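Long-range contacts in AlyGC (Glaciecola chathamensis, PDB 5GKD), which probably breaks down the seaweed polysaccharide alginate by beta-elimination, as a family 6 polysaccharide lyase: residues Gly221-Arg226 with Asn243-Glu248; Val265-Gln270 with Arg302-Asp307; Val291-Pro296 with Ser333-Asn338. All coordinates share one frame; numbering follows the deposited sequence.

Interaction 1 of 3, residues Gly221-Arg226 with Asn243-Glu248; sequences GKNSIR and NGNIVE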
loop_
_atom_site.group_PDB
_atom_site.type_symbol
_atom_site.label_atom_id
_atom_site.label_comp_id
_atom_site.label_asym_id
_atom_site.label_seq_id
_atom_site.Cartn_x
_atom_site.Cartn_y
_atom_site.Cartn_z
ATOM N N GLY A 221 12.984 24.070 -28.593
ATOM C CA GLY A 221 13.622 25.248 -29.148
ATOM C C GLY A 221 12.658 26.316 -29.627
ATOM O O GLY A 221 11.569 26.024 -30.109
ATOM N N LYS A 222 13.092 27.569 -29.482
ATOM C CA LYS A 222 12.495 28.723 -30.163
ATOM C C LYS A 222 11.024 28.918 -29.802
ATOM O O LYS A 222 10.188 29.252 -30.645
ATOM C CB LYS A 222 12.687 28.618 -31.676
ATOM C CG LYS A 222 14.126 28.273 -32.058
ATOM C CD LYS A 222 14.684 29.209 -33.109
ATOM C CE LYS A 222 15.579 28.482 -34.114
ATOM N NZ LYS A 222 16.603 27.601 -33.514
ATOM N N ASN A 223 10.706 28.735 -28.538
ATOM C CA ASN A 223 9.375 29.028 -28.055
ATOM C C ASN A 223 9.345 30.449 -27.525
ATOM O O ASN A 223 10.379 31.047 -27.256
ATOM C CB ASN A 223 8.972 28.027 -26.975
ATOM C CG ASN A 223 8.981 26.603 -27.488
ATOM O OD1 ASN A 223 8.502 26.337 -28.591
ATOM N ND2 ASN A 223 9.555 25.684 -26.708
ATOM N N SER A 224 8.143 30.986 -27.380
ATOM C CA SER A 224 7.943 32.340 -26.870
ATOM C C SER A 224 6.984 32.288 -25.684
ATOM O O SER A 224 5.809 31.940 -25.837
ATOM C CB SER A 224 7.431 33.260 -27.988
ATOM O OG SER A 224 6.880 34.443 -27.457
ATOM N N ILE A 225 7.498 32.593 -24.498
ATOM C CA ILE A 225 6.726 32.528 -23.258
ATOM C C ILE A 225 6.627 33.946 -22.725
ATOM O O ILE A 225 7.617 34.496 -22.223
ATOM C CB ILE A 225 7.368 31.581 -22.235
ATOM C CG1 ILE A 225 7.561 30.200 -22.863
ATOM C CG2 ILE A 225 6.504 31.481 -20.998
ATOM C CD1 ILE A 225 8.612 29.350 -22.167
ATOM N N ARG A 226 5.447 34.552 -22.844
ATOM C CA ARG A 226 5.316 35.998 -22.789
ATOM C C ARG A 226 4.040 36.389 -22.098
ATOM O O ARG A 226 3.018 35.694 -22.196
ATOM C CB ARG A 226 5.304 36.606 -24.181
ATOM C CG ARG A 226 4.070 36.065 -24.907
ATOM C CD ARG A 226 4.029 36.300 -26.373
ATOM N NE ARG A 226 4.674 37.530 -26.739
ATOM C CZ ARG A 226 4.075 38.696 -26.716
ATOM N NH1 ARG A 226 2.803 38.811 -26.334
ATOM N NH2 ARG A 226 4.732 39.770 -27.063
ATOM N N ASN A 243 17.021 25.437 -26.769
ATOM C CA ASN A 243 17.771 26.670 -26.964
ATOM C C ASN A 243 16.962 27.703 -27.728
ATOM O O ASN A 243 16.025 27.379 -28.454
ATOM C CB ASN A 243 19.059 26.394 -27.742
ATOM C CG ASN A 243 19.870 25.287 -27.135
ATOM O OD1 ASN A 243 20.257 25.361 -25.975
ATOM N ND2 ASN A 243 20.118 24.241 -27.908
ATOM N N GLY A 244 17.352 28.961 -27.564
ATOM C CA GLY A 244 16.826 30.010 -28.415
ATOM C C GLY A 244 15.432 30.470 -28.077
ATOM O O GLY A 244 14.692 30.872 -28.972
ATOM N N ASN A 245 15.066 30.446 -26.804
ATOM C CA ASN A 245 13.735 30.794 -26.337
ATOM C C ASN A 245 13.688 32.236 -25.856
ATOM O O ASN A 245 14.687 32.794 -25.403
ATOM C CB ASN A 245 13.322 29.852 -25.214
ATOM C CG ASN A 245 13.370 28.409 -25.658
ATOM O OD1 ASN A 245 12.469 27.943 -26.354
ATOM N ND2 ASN A 245 14.446 27.714 -25.311
ATOM N N ILE A 246 12.512 32.831 -25.930
ATOM C CA ILE A 246 12.313 34.191 -25.461
ATOM C C ILE A 246 11.320 34.153 -24.317
ATOM O O ILE A 246 10.198 33.667 -24.483
ATOM C CB ILE A 246 11.842 35.125 -26.583
ATOM C CG1 ILE A 246 12.821 35.050 -27.754
ATOM C CG2 ILE A 246 11.747 36.553 -26.059
ATOM C CD1 ILE A 246 12.607 36.112 -28.835
ATOM N N VAL A 247 11.739 34.667 -23.162
ATOM C CA VAL A 247 10.931 34.792 -21.958
ATOM C C VAL A 247 10.785 36.293 -21.720
ATOM O O VAL A 247 11.770 36.970 -21.378
ATOM C CB VAL A 247 11.593 34.106 -20.755
ATOM C CG1 VAL A 247 10.853 34.408 -19.473
ATOM C CG2 VAL A 247 11.745 32.614 -20.983
ATOM N N GLU A 248 9.573 36.819 -21.888
ATOM C CA GLU A 248 9.415 38.258 -22.029
ATOM C C GLU A 248 8.060 38.735 -21.505
ATOM O O GLU A 248 7.060 38.031 -21.612
ATOM C CB GLU A 248 9.670 38.597 -23.498
ATOM C CG GLU A 248 8.510 38.848 -24.391
ATOM C CD GLU A 248 8.973 39.212 -25.789
ATOM O OE1 GLU A 248 8.601 38.505 -26.744
ATOM O OE2 GLU A 248 9.745 40.176 -25.919
HETATM O O HOH W 1 17.342 26.976 -31.119
#
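Ile246 and Glu248 reach across to Asn223 and Ile225 through their backbones, which run side by side in the same direction, their short strand axes 4.8 Å apart. Ile246 N donates to Asn223 O, Ile225 N to Ile246 O at 2.9 Å and Glu248 N to Ile225 O, the alternating pattern of a parallel pair. Before the strands begin, Lys222 N binds Asn243 O at 3.1 Å. CA-H groups add to this: Val247 CA lies 3.3 Å from Ile225 O, and Lys222 CA faces Gly244 O.

One side chain joins the backbone bonding. Asn245 carries CG beside its own N (chi1 -57°), which brings OD1 to Asn223 N at 2.9 Å in a nearly straight bond (166°). The Asn223 and Asn245 side chains lie alongside each other, pointing the same way, with amide planes 34° apart. They sit at a turn of the right-handed parallel beta-helix, in keeping with the pectate lyase-like family, and here a side-chain oxygen serves a backbone N of the preceding coil, as Asn223 OD1 does for Thr199 N and Gln270 OE1 for Asn245 N. A valine in place of Asn245 would probably leave Asn223 N without its acceptor and the Asn223 amide without its flat neighbour.

Apolar side chains fill the interior, where Ile225 and Val247 both pack on Leu237. Charges lie on the outer face. Arg226 and Glu248 lie side by side, pointing the same way, the arginine chain bent near its end. CB of Arg226 is 3.9 Å from CG of Glu248, and OE1 of Glu248 approaches the edge of the guanidinium, with NE of Arg226 4.0 Å away, too far for a salt bridge. At the turn a water accepts a hydrogen bond from Lys222 NZ and gives a weak one to Asn243 O.

Interaction 2 of 3, residues Val265-Gln270 with Arg302-Asp307; sequences VINRDQ and RYHQVD. With CO3 (carbonate ion), chain J.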
loop_
_atom_site.group_PDB
_atom_site.type_symbol
_atom_site.label_atom_id
_atom_site.label_comp_id
_atom_site.label_asym_id
_atom_site.label_seq_id
_atom_site.Cartn_x
_atom_site.Cartn_y
_atom_site.Cartn_z
ATOM N N VAL A 265 17.535 29.932 -15.868
ATOM C CA VAL A 265 18.165 29.942 -17.177
ATOM C C VAL A 265 19.143 28.785 -17.255
ATOM O O VAL A 265 20.039 28.665 -16.415
ATOM C CB VAL A 265 18.886 31.276 -17.434
ATOM C CG1 VAL A 265 19.477 31.284 -18.827
ATOM C CG2 VAL A 265 17.920 32.422 -17.250
ATOM N N ILE A 266 19.010 27.975 -18.274
ATOM C CA ILE A 266 19.882 26.865 -18.598
ATOM C C ILE A 266 19.926 26.853 -20.107
ATOM O O ILE A 266 19.089 27.394 -20.693
ATOM C CB ILE A 266 19.354 25.503 -18.101
ATOM C CG1 ILE A 266 18.892 25.575 -16.656
ATOM C CG2 ILE A 266 20.389 24.420 -18.325
ATOM C CD1 ILE A 266 17.977 24.484 -16.228
ATOM N N ASN A 267 20.909 26.232 -20.714
ATOM C CA ASN A 267 21.050 26.120 -22.153
ATOM C C ASN A 267 21.482 27.383 -22.922
ATOM O O ASN A 267 21.909 28.318 -22.345
ATOM C CB ASN A 267 19.870 25.367 -22.777
ATOM C CG ASN A 267 19.289 24.306 -21.850
ATOM O OD1 ASN A 267 19.875 23.308 -21.624
ATOM N ND2 ASN A 267 18.203 24.589 -21.272
ATOM N N ARG A 268 21.374 27.352 -24.231
ATOM C CA ARG A 268 21.846 28.410 -25.082
ATOM C C ARG A 268 20.895 29.373 -25.686
ATOM O O ARG A 268 19.784 29.096 -25.862
ATOM C CB ARG A 268 22.654 27.830 -26.233
ATOM C CG ARG A 268 23.336 26.524 -25.938
ATOM C CD ARG A 268 24.536 26.265 -26.820
ATOM N NE ARG A 268 24.204 26.248 -28.218
ATOM C CZ ARG A 268 23.697 25.209 -28.853
ATOM N NH1 ARG A 268 23.468 24.084 -28.222
ATOM N NH2 ARG A 268 23.431 25.293 -30.120
ATOM N N ASP A 269 21.428 30.527 -26.026
ATOM C CA ASP A 269 20.731 31.581 -26.701
ATOM C C ASP A 269 19.402 31.992 -26.098
ATOM O O ASP A 269 18.502 32.301 -26.787
ATOM C CB ASP A 269 20.548 31.225 -28.186
ATOM C CG ASP A 269 21.840 30.822 -28.874
ATOM O OD1 ASP A 269 22.867 31.437 -28.703
ATOM O OD2 ASP A 269 21.831 29.870 -29.621
ATOM N N GLN A 270 19.307 31.992 -24.799
ATOM C CA GLN A 270 18.050 32.404 -24.182
ATOM C C GLN A 270 17.982 33.927 -24.076
ATOM O O GLN A 270 18.997 34.594 -23.859
ATOM C CB GLN A 270 17.899 31.767 -22.802
ATOM C CG GLN A 270 18.285 30.271 -22.723
ATOM C CD GLN A 270 17.355 29.322 -23.501
ATOM O OE1 GLN A 270 16.590 29.734 -24.378
ATOM N NE2 GLN A 270 17.430 28.039 -23.166
ATOM N N ARG A 302 20.345 16.051 -18.934
ATOM C CA ARG A 302 21.011 16.581 -17.761
ATOM C C ARG A 302 20.989 18.113 -17.701
ATOM O O ARG A 302 19.965 18.680 -17.493
ATOM C CB ARG A 302 22.424 16.060 -17.665
ATOM C CG ARG A 302 22.651 14.976 -16.648
ATOM C CD ARG A 302 21.723 15.040 -15.458
ATOM N NE ARG A 302 22.381 15.339 -14.216
ATOM C CZ ARG A 302 21.776 15.336 -13.056
ATOM N NH1 ARG A 302 20.511 15.035 -12.981
ATOM N NH2 ARG A 302 22.440 15.619 -11.977
ATOM N N TYR A 303 22.119 18.765 -17.877
ATOM C CA TYR A 303 22.161 20.213 -17.800
ATOM C C TYR A 303 23.168 20.796 -18.782
ATOM O O TYR A 303 24.304 20.509 -18.692
ATOM C CB TYR A 303 22.454 20.676 -16.365
ATOM C CG TYR A 303 21.446 20.293 -15.305
ATOM C CD1 TYR A 303 20.347 21.090 -15.059
ATOM C CD2 TYR A 303 21.587 19.154 -14.561
ATOM C CE1 TYR A 303 19.465 20.783 -14.100
ATOM C CE2 TYR A 303 20.684 18.827 -13.597
ATOM C CZ TYR A 303 19.618 19.631 -13.380
ATOM O OH TYR A 303 18.734 19.304 -12.433
ATOM N N HIS A 304 22.726 21.602 -19.722
ATOM C CA HIS A 304 23.616 22.181 -20.699
ATOM C C HIS A 304 24.094 23.561 -20.282
ATOM O O HIS A 304 23.326 24.354 -19.803
ATOM C CB HIS A 304 22.995 22.180 -22.078
ATOM C CG HIS A 304 22.617 20.827 -22.555
ATOM N ND1 HIS A 304 21.566 20.131 -22.032
ATOM C CD2 HIS A 304 23.150 20.037 -23.509
ATOM C CE1 HIS A 304 21.466 18.976 -22.633
ATOM N NE2 HIS A 304 22.420 18.887 -23.525
ATOM N N GLN A 305 25.379 23.808 -20.467
ATOM C CA GLN A 305 26.020 25.046 -20.047
ATOM C C GLN A 305 25.280 26.265 -20.581
ATOM O O GLN A 305 24.858 26.298 -21.738
ATOM C CB GLN A 305 27.465 25.041 -20.543
ATOM C CG GLN A 305 28.266 26.322 -20.283
ATOM C CD GLN A 305 29.668 26.237 -20.859
ATOM O OE1 GLN A 305 29.849 25.841 -22.008
ATOM N NE2 GLN A 305 30.668 26.597 -20.056
ATOM N N VAL A 306 25.111 27.270 -19.726
ATOM C CA VAL A 306 24.541 28.531 -20.183
ATOM C C VAL A 306 25.537 29.231 -21.099
ATOM O O VAL A 306 26.690 29.476 -20.729
ATOM C CB VAL A 306 24.159 29.422 -18.993
ATOM C CG1 VAL A 306 23.825 30.808 -19.480
ATOM C CG2 VAL A 306 22.975 28.845 -18.287
ATOM N N ASP A 307 25.084 29.565 -22.300
ATOM C CA ASP A 307 25.926 30.088 -23.367
ATOM C C ASP A 307 25.105 31.125 -24.108
ATOM O O ASP A 307 24.035 30.799 -24.627
ATOM C CB ASP A 307 26.359 28.953 -24.301
ATOM C CG ASP A 307 27.339 29.385 -25.370
ATOM O OD1 ASP A 307 27.665 30.583 -25.469
ATOM O OD2 ASP A 307 27.789 28.490 -26.122
HETATM C C CO3 J . 15.206 19.855 -12.982
HETATM O O1 CO3 J . 14.381 20.863 -12.987
HETATM O O2 CO3 J . 16.346 20.145 -12.430
HETATM O O3 CO3 J . 14.875 18.659 -13.532
HETATM O O HOH W 2 21.413 31.094 -22.808
HETATM O O HOH W 3 19.778 20.845 -20.216
#
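Asn267 meets His304 because CG of Asn267 is set beside its backbone N, at an off-staggered chi1 of -32° that swings OD1 back to 3.3 Å from CB of His304. CG of His304 also lies beside its own N (chi1 -58°), and the amide and imidazole planes stand 50° apart. One water lies 2.6 Å from His304 ND1, in the ring plane at its edge, and can donate to Asn267 OD1; the other end of that amide, ND2, is held by Arg240 O.

The backbones join at three points. Asn267 N bonds to His304 O at 3.2 Å from above the carbonyl plane, Asp269 N binds Asp307 O at 3.0 Å, and Asp307 N makes a weak bond to Asn267 O. A second water ties Asn267 O, Asp307 O and Gln270 N together. The two largely irregular segments are thus joined between Asn267-Asp269 and His304-Asp307.

Buried apolar groups pack beside these bonds: CG2 of Val306 rests 3.7 Å from CA of Ile266, and CG2 of Ile266 lies 3.3 Å from His304 O. CD1 of Ile266 lies at the edge of the Tyr303 ring, whose OH donates to O2 of the carbonate at 2.5 Å. With Arg240 and Arg264 also gripping this ion, probably from the crystallisation liquor, a loop tyrosine joins arginines of beta-helix strands in an anion pocket, probably part of the alginate cleft.

Interaction 3 of 3, residues Val291-Pro296 with Ser333-Asn338; sequences VMNGVP and SAAPIN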
loop_
_atom_site.group_PDB
_atom_site.type_symbol
_atom_site.label_atom_id
_atom_site.label_comp_id
_atom_site.label_asym_id
_atom_site.label_seq_id
_atom_site.Cartn_x
_atom_site.Cartn_y
_atom_site.Cartn_z
ATOM N N VAL A 291 20.847 31.458 -12.881
ATOM C CA VAL A 291 21.643 31.090 -14.039
ATOM C C VAL A 291 22.486 29.892 -13.623
ATOM O O VAL A 291 23.399 30.017 -12.797
ATOM C CB VAL A 291 22.516 32.244 -14.544
ATOM C CG1 VAL A 291 23.160 31.867 -15.869
ATOM C CG2 VAL A 291 21.683 33.511 -14.713
ATOM N N MET A 292 22.177 28.730 -14.181
ATOM C CA MET A 292 22.756 27.485 -13.704
ATOM C C MET A 292 24.127 27.208 -14.313
ATOM O O MET A 292 24.461 27.671 -15.407
ATOM C CB MET A 292 21.832 26.310 -14.013
ATOM C CG MET A 292 20.758 26.074 -12.973
ATOM S SD MET A 292 19.974 24.453 -13.134
ATOM C CE MET A 292 21.312 23.366 -12.625
ATOM N N ASN A 293 24.921 26.447 -13.570
ATOM C CA ASN A 293 26.031 25.700 -14.141
ATOM C C ASN A 293 25.497 24.493 -14.889
ATOM O O ASN A 293 24.463 23.937 -14.528
ATOM C CB ASN A 293 26.990 25.231 -13.042
ATOM C CG ASN A 293 28.252 26.074 -12.975
ATOM O OD1 ASN A 293 28.228 27.245 -13.306
ATOM N ND2 ASN A 293 29.364 25.459 -12.596
ATOM N N GLY A 294 26.214 24.089 -15.940
ATOM C CA GLY A 294 25.901 22.903 -16.697
ATOM C C GLY A 294 26.982 21.837 -16.569
ATOM O O GLY A 294 27.964 21.984 -15.854
ATOM N N VAL A 295 26.760 20.735 -17.266
ATOM C CA VAL A 295 27.684 19.605 -17.295
ATOM C C VAL A 295 28.448 19.656 -18.615
ATOM O O VAL A 295 27.814 19.757 -19.674
ATOM C CB VAL A 295 26.944 18.261 -17.162
ATOM C CG1 VAL A 295 27.942 17.098 -17.103
ATOM C CG2 VAL A 295 26.012 18.237 -15.968
ATOM N N PRO A 296 29.784 19.600 -18.605
ATOM C CA PRO A 296 30.515 19.472 -19.872
ATOM C C PRO A 296 30.074 18.217 -20.604
ATOM O O PRO A 296 29.911 17.158 -19.997
ATOM C CB PRO A 296 31.983 19.377 -19.440
ATOM C CG PRO A 296 32.010 19.768 -17.990
ATOM C CD PRO A 296 30.668 19.467 -17.437
ATOM N N SER A 333 30.132 21.484 -13.745
ATOM C CA SER A 333 31.352 22.268 -13.624
ATOM C C SER A 333 31.511 23.299 -14.729
ATOM O O SER A 333 32.515 24.012 -14.751
ATOM C CB SER A 333 32.569 21.336 -13.614
ATOM O OG SER A 333 32.650 20.628 -14.838
ATOM N N ALA A 334 30.561 23.389 -15.648
ATOM C CA ALA A 334 30.637 24.302 -16.786
ATOM C C ALA A 334 29.886 25.580 -16.422
ATOM O O ALA A 334 28.653 25.606 -16.428
ATOM C CB ALA A 334 30.059 23.652 -18.044
ATOM N N ALA A 335 30.640 26.643 -16.114
ATOM C CA ALA A 335 30.081 27.928 -15.717
ATOM C C ALA A 335 29.560 28.696 -16.928
ATOM O O ALA A 335 29.912 28.390 -18.067
ATOM C CB ALA A 335 31.138 28.744 -14.975
ATOM N N PRO A 336 28.709 29.695 -16.708
ATOM C CA PRO A 336 28.094 30.406 -17.842
ATOM C C PRO A 336 29.113 31.167 -18.689
ATOM O O PRO A 336 30.046 31.784 -18.165
ATOM C CB PRO A 336 27.117 31.370 -17.163
ATOM C CG PRO A 336 26.880 30.816 -15.818
ATOM C CD PRO A 336 28.146 30.121 -15.419
ATOM N N ILE A 337 28.913 31.150 -20.014
ATOM C CA ILE A 337 29.828 31.827 -20.928
ATOM C C ILE A 337 29.076 32.705 -21.924
ATOM O O ILE A 337 27.867 32.574 -22.130
ATOM C CB ILE A 337 30.737 30.839 -21.692
ATOM C CG1 ILE A 337 29.913 29.738 -22.360
ATOM C CG2 ILE A 337 31.761 30.243 -20.753
ATOM C CD1 ILE A 337 30.713 28.864 -23.345
ATOM N N ASN A 338 29.825 33.640 -22.517
ATOM C CA ASN A 338 29.346 34.520 -23.591
ATOM C C ASN A 338 28.003 35.179 -23.290
ATOM O O ASN A 338 27.230 35.454 -24.202
ATOM C CB ASN A 338 29.249 33.766 -24.914
ATOM C CG ASN A 338 30.532 33.075 -25.273
ATOM O OD1 ASN A 338 31.606 33.658 -25.197
ATOM N ND2 ASN A 338 30.430 31.814 -25.649
HETATM O O HOH W 4 26.468 27.536 -17.236
#
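Gly294 and Ala334 pair as an antiparallel hydrogen-bonded couple: Gly294 N donates to Ala334 O at 2.9 Å, and Ala334 N returns a bond to Gly294 O, 3.0 Å away and above the carbonyl plane. Ser333 faces the same glycine, which makes this a classic beta bulge; Ser333 N is near Gly294 O, but its angle is too poor for a bond. Ala334 O is doubly served, since a water also donates to it and to Met292 O, the latter at 2.7 Å.

The Asn293 amide is gripped from outside the pair, ND2 giving bonds to Arg332 O and to Asp359 OD2. Its OD1 lies against CA of Ala335 at 3.1 Å and beside CD of Pro336. Ala335 O is satisfied by Gln305 NE2.

Two proline contacts flank the polar centre. CG of Pro336 meets CG1 of Val291 at 3.9 Å, and CG of Pro296 touches Ser333 OG at 3.3 Å. The contact thus joins the loop leaving strand 289-292 to the loop between strands 322-326 and 339-347, while Val291 itself is hydrogen-bonded through its backbone to Gln323 and Ala326 and packs on Phe324 of the next coil.

Interaction 1 closes before interaction 2 opens, while the segments of interactions 2 and 3 interleave along this part of the beta-helix. Interactions 1 and 2 have centres 13 Å apart and meet directly: Asn243 OD1 lies 2.9 Å from Arg268 N, a probable hydrogen bond. Interactions 2 and 3 are closer, with centres 7 Å apart, and Tyr303 O to Val295 N, at 2.8 Å, is one of their probable bonds. Interactions 1 and 3 do not touch, their nearest atoms about 11 Å apart. The carbonate pocket belongs to interaction 2, through Tyr303, whose side chain is about 8 Å from the calcium ion, whereas the side chain of Met292 in interaction 3 comes within about 6 Å of the carbonate.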